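Local coordinates for protein virulence factor (Pectobacterium carotovorum, PDB 2W3Y) that is an S-palmitoylated virulence factor of a Drosophila pathogen that binds lipid vesicles, at residues A[82-85]-A[86-89]; A[144-147]-A[148-152]; A[197-200]-A[201-204]. All coordinates share one frame; numbering follows the deposited sequence.

Contact 1: residues A[82-85]-A[86-89]; sequences APSN and KEKY
S84 and E87 clasp each other across a compact turn in the loop that joins helix 57-81 to helix 91-105. The hydroxyl OG of S84 donates to OE2 of E87 over 2.8 Å, meeting the anti lone pair. OG of S84 lies between its own backbone N and carbonyl carbon (chi1 64°), and the extended E87 chain (chi2 171°) carries the carboxylate to it. The carboxylate also lies against P83, whose ring crosses the E87 side chain at about a right angle, with CG of P83 3.3 Å from OE1 of E87. A82, the first residue to leave the helix, packs its CB against K88, 3.4 Å from K88 N and 3.6 Å from K88 CG.

The backbone is curled by i+3 to i bonds, K88 N to N85 O at 3.1 Å and Y89 N to K86 O, whereas the bonds from E87 N and K88 N to S84 O are weak. Further out, D39 takes a salt bridge from NZ of K86 and a hydrogen bond from ND2 of N85, tying the turn to the loop between strands 36-37 and 40-49. NZ of K88 turns back to N79 of the preceding helix, while OH of Y89 is bonded to P34 O. One water bridges N85 and Y89, donating to OD1 of N85 at 2.9 Å and to OH of Y89 at 3.0 Å.

Contact 2: residues A[144-147]-A[148-152]; sequences FATF and LQNFG. With PLM (palmitic acid), chain C.
F147 and F151 lie side by side one turn apart on alpha-helix 142-159 and point the same way. Their ring planes are only 12° from parallel, yet the rings are slid so far along each other, with centroids 5.8 Å apart, that they barely overlap. The real touch is therefore between a ring and an aliphatic carbon: CB of F151 sits over one face of F147, toward the rim, 4.2 Å from CZ. Both phenylalanines carry CG anti to the backbone N (chi1 161° for F147 and -171° for F151), which, with their i, i+4 spacing, sends both rings the same way. Together they pack on Q43 of strand 40-49, and the F147 ring also meets that of F262.

A second i, i+4 pair, F144 and L148, again has its side chains alongside each other. CE2 of F144 is 4.0 Å from CD2 of L148, and CB of L148 lies over one face of the F144 ring. F144 also touches A126, V129 and I130 of helix 125-134 and Q45 of strand 40-49, so this face lies between that helix and the sheet. The more exposed T146 and N150 pair more lightly, CG2 of the threonine against ND2 of the asparagine at 3.7 Å.

Regular helical bonds fix the spacing of these pairs, among them L148 N to F144 O at 2.9 Å and F151 N to F147 O at 2.9 Å. L148 also packs against the bound palmitic acid chain: CG of L148 approaches C3 of the lipid to 3.7 Å, and CD2 of L148 approaches C5 to 3.8 Å.

Contact 3: residues A[197-200]-A[201-204]; sequences HFKQ and EQKK
Q202 folds back on K199 in a tight turn where strand 185-198 of the mixed sheet ends. The closely packed part is held by two bonds: K199 N donates to OE1 of Q202 at 2.9 Å, nearly straight at 166°, and Q202 N returns a bond to K199 O at 2.8 Å. The Q202 chain, extended beyond CG, carries the amide back to K199 N at the strand end, and its NE2 has a weak bond to E218 O. Buried K203 crosses Q200 with an outstretched chain, and NZ of K203 meets OE1 of Q200 at 2.9 Å from above the carbonyl plane. The same ammonium is bonded to A164 O and M159 O, so three oxygens accept from it, probably offsetting the cost of burial. On this inner side F198, which touches the palmitic acid, has Q202 O at the edge of its ring and meets F219 edge-to-face.

On the looser outer side K199, E201 and K204 are exposed, K199 joining the tight part mainly by its backbone, and water does the linking. One water donates to H197 O and OE1 of Q202; a second donates to Q200 O and accepts from K204 N at 2.8 Å and K204 NZ at 3.1 Å.

How the contacts relate
From the N terminus the three contacts come in series, and none nests in or crosses another, for each closes only a few residues of continuous chain. Contact 1 makes the turn between helices 57-81 and 91-105, contact 2 is a stretch within helix 142-159, and contact 3 starts the connection from strand 185-198 to strand 214-228. Nothing touches directly between them: contacts 2 and 3 have centres about 18 Å apart and contacts 1 and 2 about 26 Å. Contacts 2 and 3 nevertheless share the palmitic acid, approached from the helix by one and from the sheet by the other, while contact 1 stands apart at the surface.

Contact 1: residues A[82-85]-A[86-89]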
loop_
_atom_site.group_PDB
_atom_site.type_symbol
_atom_site.label_atom_id
_atom_site.label_comp_id
_atom_site.label_asym_id
_atom_site.label_seq_id
_atom_site.Cartn_x
_atom_site.Cartn_y
_atom_site.Cartn_z
ATOM N N ALA A 82 16.568 5.932 6.717
ATOM C CA ALA A 82 17.434 4.811 6.335
ATOM C C ALA A 82 18.904 5.245 6.277
ATOM O O ALA A 82 19.215 6.229 5.627
ATOM C CB ALA A 82 16.999 4.217 4.969
ATOM N N PRO A 83 19.800 4.526 6.981
ATOM C CA PRO A 83 21.264 4.803 7.004
ATOM C C PRO A 83 21.987 4.484 5.689
ATOM O O PRO A 83 23.115 4.945 5.466
ATOM C CB PRO A 83 21.791 3.859 8.089
ATOM C CG PRO A 83 20.555 3.375 8.856
ATOM C CD PRO A 83 19.428 3.407 7.859
ATOM N N SER A 84 21.354 3.677 4.848
ATOM C CA SER A 84 21.952 3.227 3.598
ATOM C C SER A 84 20.834 2.915 2.623
ATOM O O SER A 84 19.674 2.737 3.025
ATOM C CB SER A 84 22.789 1.962 3.817
ATOM O OG SER A 84 21.961 0.891 4.235
ATOM N N ASN A 85 21.183 2.851 1.346
ATOM C CA ASN A 85 20.198 2.562 0.301
ATOM C C ASN A 85 19.473 1.247 0.549
ATOM O O ASN A 85 18.253 1.186 0.436
ATOM C CB ASN A 85 20.836 2.595 -1.092
ATOM C CG ASN A 85 19.793 2.627 -2.198
ATOM O OD1 ASN A 85 19.102 3.618 -2.379
ATOM N ND2 ASN A 85 19.665 1.537 -2.911
ATOM N N LYS A 86 20.219 0.207 0.917
ATOM C CA LYS A 86 19.627 -1.102 1.203
ATOM C C LYS A 86 18.523 -1.045 2.276
ATOM O O LYS A 86 17.488 -1.702 2.167
ATOM C CB LYS A 86 20.722 -2.089 1.622
ATOM C CG LYS A 86 21.560 -2.588 0.483
ATOM C CD LYS A 86 22.603 -3.603 0.962
ATOM C CE LYS A 86 23.668 -3.829 -0.100
ATOM N NZ LYS A 86 23.052 -4.326 -1.353
ATOM N N GLU A 87 18.770 -0.240 3.307
ATOM C CA GLU A 87 17.867 -0.099 4.432
ATOM C C GLU A 87 16.585 0.679 4.129
ATOM O O GLU A 87 15.605 0.575 4.883
ATOM C CB GLU A 87 18.616 0.495 5.628
ATOM C CG GLU A 87 19.510 -0.529 6.325
ATOM C CD GLU A 87 20.409 0.112 7.379
ATOM O OE1 GLU A 87 20.027 0.120 8.576
ATOM O OE2 GLU A 87 21.485 0.632 6.999
ATOM N N LYS A 88 16.561 1.429 3.025
ATOM C CA LYS A 88 15.273 1.989 2.526
ATOM C C LYS A 88 14.212 0.902 2.243
ATOM O O LYS A 88 13.005 1.170 2.266
ATOM C CB LYS A 88 15.469 2.832 1.252
ATOM C CG LYS A 88 16.314 4.065 1.428
ATOM C CD LYS A 88 16.594 4.713 0.065
ATOM C CE LYS A 88 17.799 5.638 0.107
ATOM N NZ LYS A 88 17.537 6.876 0.844
ATOM N N TYR A 89 14.667 -0.319 1.977
ATOM C CA TYR A 89 13.781 -1.447 1.696
ATOM C C TYR A 89 13.691 -2.456 2.863
ATOM O O TYR A 89 13.279 -3.593 2.675
ATOM C CB TYR A 89 14.186 -2.116 0.366
ATOM C CG TYR A 89 14.248 -1.103 -0.763
ATOM C CD1 TYR A 89 13.097 -0.761 -1.476
ATOM C CD2 TYR A 89 15.448 -0.461 -1.082
ATOM C CE1 TYR A 89 13.145 0.183 -2.503
ATOM C CE2 TYR A 89 15.509 0.506 -2.095
ATOM C CZ TYR A 89 14.339 0.810 -2.806
ATOM O OH TYR A 89 14.379 1.773 -3.787
HETATM O O HOH W 1 17.013 3.013 -4.277
#

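Contact 2: residues A[144-147]-A[148-152]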
loop_
_atom_site.group_PDB
_atom_site.type_symbol
_atom_site.label_atom_id
_atom_site.label_comp_id
_atom_site.label_asym_id
_atom_site.label_seq_id
_atom_site.Cartn_x
_atom_site.Cartn_y
_atom_site.Cartn_z
ATOM N N PHE A 144 -5.290 -4.516 -13.605
ATOM C CA PHE A 144 -4.181 -4.764 -12.671
ATOM C C PHE A 144 -3.253 -5.872 -13.204
ATOM O O PHE A 144 -2.023 -5.756 -13.104
ATOM C CB PHE A 144 -4.712 -5.110 -11.277
ATOM C CG PHE A 144 -3.637 -5.477 -10.288
ATOM C CD1 PHE A 144 -2.788 -4.501 -9.769
ATOM C CD2 PHE A 144 -3.465 -6.795 -9.875
ATOM C CE1 PHE A 144 -1.777 -4.838 -8.848
ATOM C CE2 PHE A 144 -2.451 -7.140 -8.956
ATOM C CZ PHE A 144 -1.615 -6.145 -8.440
ATOM N N ALA A 145 -3.834 -6.937 -13.772
ATOM C CA ALA A 145 -3.036 -8.028 -14.352
ATOM C C ALA A 145 -2.055 -7.548 -15.424
ATOM O O ALA A 145 -0.896 -7.989 -15.440
ATOM C CB ALA A 145 -3.921 -9.180 -14.881
ATOM N N THR A 146 -2.513 -6.659 -16.314
ATOM C CA THR A 146 -1.638 -6.030 -17.306
ATOM C C THR A 146 -0.558 -5.171 -16.638
ATOM O O THR A 146 0.618 -5.228 -17.022
ATOM C CB THR A 146 -2.430 -5.195 -18.379
ATOM O OG1 THR A 146 -3.298 -6.065 -19.116
ATOM C CG2 THR A 146 -1.491 -4.506 -19.356
ATOM N N PHE A 147 -0.943 -4.379 -15.639
ATOM C CA PHE A 147 0.054 -3.570 -14.927
ATOM C C PHE A 147 1.176 -4.444 -14.327
ATOM O O PHE A 147 2.371 -4.139 -14.476
ATOM C CB PHE A 147 -0.582 -2.747 -13.796
ATOM C CG PHE A 147 0.425 -2.272 -12.784
ATOM C CD1 PHE A 147 1.239 -1.174 -13.065
ATOM C CD2 PHE A 147 0.613 -2.970 -11.580
ATOM C CE1 PHE A 147 2.205 -0.747 -12.157
ATOM C CE2 PHE A 147 1.592 -2.557 -10.668
ATOM C CZ PHE A 147 2.383 -1.452 -10.965
ATOM N N LEU A 148 0.775 -5.507 -13.631
ATOM C CA LEU A 148 1.696 -6.322 -12.841
ATOM C C LEU A 148 2.610 -7.106 -13.763
ATOM O O LEU A 148 3.813 -7.249 -13.496
ATOM C CB LEU A 148 0.932 -7.252 -11.883
ATOM C CG LEU A 148 1.710 -7.914 -10.740
ATOM C CD1 LEU A 148 2.169 -6.897 -9.680
ATOM C CD2 LEU A 148 0.909 -9.058 -10.119
ATOM N N GLN A 149 2.039 -7.589 -14.868
ATOM C CA GLN A 149 2.789 -8.329 -15.865
ATOM C C GLN A 149 3.926 -7.481 -16.441
ATOM O O GLN A 149 5.098 -7.935 -16.499
ATOM C CB GLN A 149 1.838 -8.855 -16.954
ATOM C CG GLN A 149 2.515 -9.547 -18.112
ATOM C CD GLN A 149 1.535 -10.353 -18.942
ATOM O OE1 GLN A 149 0.524 -9.831 -19.440
ATOM N NE2 GLN A 149 1.828 -11.635 -19.096
ATOM N N ASN A 150 3.589 -6.253 -16.843
ATOM C CA ASN A 150 4.570 -5.334 -17.403
ATOM C C ASN A 150 5.601 -4.903 -16.360
ATOM O O ASN A 150 6.793 -4.845 -16.664
ATOM C CB ASN A 150 3.901 -4.107 -18.016
ATOM C CG ASN A 150 3.052 -4.452 -19.234
ATOM O OD1 ASN A 150 3.229 -5.501 -19.864
ATOM N ND2 ASN A 150 2.121 -3.571 -19.564
ATOM N N PHE A 151 5.140 -4.615 -15.139
ATOM C CA PHE A 151 6.048 -4.264 -14.053
ATOM C C PHE A 151 6.991 -5.434 -13.715
ATOM O O PHE A 151 8.158 -5.219 -13.380
ATOM C CB PHE A 151 5.296 -3.800 -12.806
ATOM C CG PHE A 151 6.201 -3.219 -11.751
ATOM C CD1 PHE A 151 6.779 -1.961 -11.930
ATOM C CD2 PHE A 151 6.512 -3.944 -10.607
ATOM C CE1 PHE A 151 7.641 -1.427 -10.969
ATOM C CE2 PHE A 151 7.376 -3.404 -9.626
ATOM C CZ PHE A 151 7.931 -2.152 -9.811
ATOM N N GLY A 152 6.470 -6.656 -13.801
ATOM C CA GLY A 152 7.257 -7.867 -13.533
ATOM C C GLY A 152 8.539 -7.978 -14.353
ATOM O O GLY A 152 9.524 -8.546 -13.884
HETATM C C1 PLM C . 3.685 -11.204 -13.174
HETATM O O2 PLM C . 4.361 -11.621 -14.152
HETATM C C2 PLM C . 4.184 -11.415 -11.750
HETATM C C3 PLM C . 4.646 -10.130 -11.067
HETATM C C4 PLM C . 5.182 -10.361 -9.652
HETATM C C5 PLM C . 4.071 -10.566 -8.621
HETATM C C6 PLM C . 4.537 -11.367 -7.406
HETATM C C7 PLM C . 3.577 -11.198 -6.230
HETATM C C8 PLM C . 3.570 -12.398 -5.276
HETATM C C9 PLM C . 4.258 -12.014 -3.967
HETATM C CA PLM C . 3.322 -11.942 -2.766
HETATM C CB PLM C . 3.182 -10.515 -2.248
HETATM C CC PLM C . 1.862 -10.349 -1.512
HETATM C CD PLM C . 1.191 -9.021 -1.833
HETATM C CE PLM C . 1.000 -8.215 -0.558
HETATM C CF PLM C . -0.041 -7.119 -0.735
#

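Contact 3: residues A[197-200]-A[201-204]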
loop_
_atom_site.group_PDB
_atom_site.type_symbol
_atom_site.label_atom_id
_atom_site.label_comp_id
_atom_site.label_asym_id
_atom_site.label_seq_id
_atom_site.Cartn_x
_atom_site.Cartn_y
_atom_site.Cartn_z
ATOM N N HIS A 197 9.850 -10.854 0.742
ATOM C CA HIS A 197 11.040 -10.911 -0.091
ATOM C C HIS A 197 10.878 -12.091 -1.050
ATOM O O HIS A 197 10.022 -12.957 -0.820
ATOM C CB HIS A 197 12.328 -11.071 0.751
ATOM C CG HIS A 197 12.312 -12.278 1.643
ATOM N ND1 HIS A 197 12.889 -13.477 1.284
ATOM C CD2 HIS A 197 11.739 -12.486 2.850
ATOM C CE1 HIS A 197 12.704 -14.361 2.246
ATOM N NE2 HIS A 197 12.008 -13.784 3.207
ATOM N N PHE A 198 11.682 -12.101 -2.115
ATOM C CA PHE A 198 11.772 -13.241 -3.014
ATOM C C PHE A 198 13.102 -13.928 -2.737
ATOM O O PHE A 198 14.150 -13.311 -2.872
ATOM C CB PHE A 198 11.778 -12.810 -4.489
ATOM C CG PHE A 198 10.473 -12.276 -5.000
ATOM C CD1 PHE A 198 9.625 -13.089 -5.766
ATOM C CD2 PHE A 198 10.107 -10.944 -4.773
ATOM C CE1 PHE A 198 8.412 -12.601 -6.279
ATOM C CE2 PHE A 198 8.894 -10.432 -5.293
ATOM C CZ PHE A 198 8.041 -11.271 -6.038
ATOM N N LYS A 199 13.045 -15.201 -2.369
ATOM C CA LYS A 199 14.222 -16.074 -2.309
ATOM C C LYS A 199 14.634 -16.467 -3.738
ATOM O O LYS A 199 13.825 -16.389 -4.664
ATOM C CB LYS A 199 13.892 -17.349 -1.507
ATOM C CG LYS A 199 13.428 -17.123 -0.073
ATOM C CD LYS A 199 13.491 -18.436 0.727
ATOM C CE LYS A 199 12.388 -18.538 1.751
ATOM N NZ LYS A 199 12.360 -17.387 2.687
ATOM N N GLN A 200 15.884 -16.896 -3.923
ATOM C CA GLN A 200 16.366 -17.229 -5.273
ATOM C C GLN A 200 15.386 -18.102 -6.076
ATOM O O GLN A 200 15.081 -17.795 -7.222
ATOM C CB GLN A 200 17.754 -17.900 -5.233
ATOM C CG GLN A 200 18.339 -18.150 -6.634
ATOM C CD GLN A 200 18.461 -16.870 -7.444
ATOM O OE1 GLN A 200 18.926 -15.852 -6.937
ATOM N NE2 GLN A 200 18.035 -16.910 -8.702
ATOM N N GLU A 201 14.872 -19.162 -5.446
ATOM C CA GLU A 201 14.003 -20.145 -6.115
ATOM C C GLU A 201 12.606 -19.587 -6.446
ATOM O O GLU A 201 11.863 -20.172 -7.232
ATOM C CB GLU A 201 13.916 -21.435 -5.288
ATOM C CG GLU A 201 13.234 -21.269 -3.911
ATOM C CD GLU A 201 12.997 -22.587 -3.178
ATOM O OE1 GLU A 201 13.986 -23.215 -2.709
ATOM O OE2 GLU A 201 11.809 -22.988 -3.048
ATOM N N GLN A 202 12.268 -18.446 -5.851
ATOM C CA GLN A 202 11.002 -17.766 -6.112
ATOM C C GLN A 202 11.073 -16.705 -7.219
ATOM O O GLN A 202 10.034 -16.196 -7.653
ATOM C CB GLN A 202 10.514 -17.102 -4.828
ATOM C CG GLN A 202 10.083 -18.062 -3.754
ATOM C CD GLN A 202 9.747 -17.346 -2.489
ATOM O OE1 GLN A 202 10.605 -16.699 -1.883
ATOM N NE2 GLN A 202 8.496 -17.478 -2.048
ATOM N N LYS A 203 12.278 -16.360 -7.677
ATOM C CA LYS A 203 12.429 -15.213 -8.591
ATOM C C LYS A 203 11.706 -15.377 -9.924
ATOM O O LYS A 203 11.208 -14.395 -10.479
ATOM C CB LYS A 203 13.902 -14.810 -8.775
ATOM C CG LYS A 203 14.477 -14.227 -7.496
ATOM C CD LYS A 203 15.959 -13.966 -7.565
ATOM C CE LYS A 203 16.488 -13.536 -6.204
ATOM N NZ LYS A 203 17.944 -13.162 -6.304
ATOM N N LYS A 204 11.639 -16.626 -10.397
ATOM C CA LYS A 204 10.852 -17.050 -11.571
ATOM C C LYS A 204 9.410 -16.524 -11.630
ATOM O O LYS A 204 8.871 -16.327 -12.720
ATOM C CB LYS A 204 10.799 -18.583 -11.620
ATOM C CG LYS A 204 11.557 -19.247 -12.776
ATOM C CD LYS A 204 13.082 -19.046 -12.702
ATOM C CE LYS A 204 13.864 -20.374 -12.764
ATOM N NZ LYS A 204 13.867 -21.090 -11.440
HETATM O O HOH W 2 9.559 -15.587 0.359
HETATM O O HOH W 3 13.607 -18.463 -9.752
#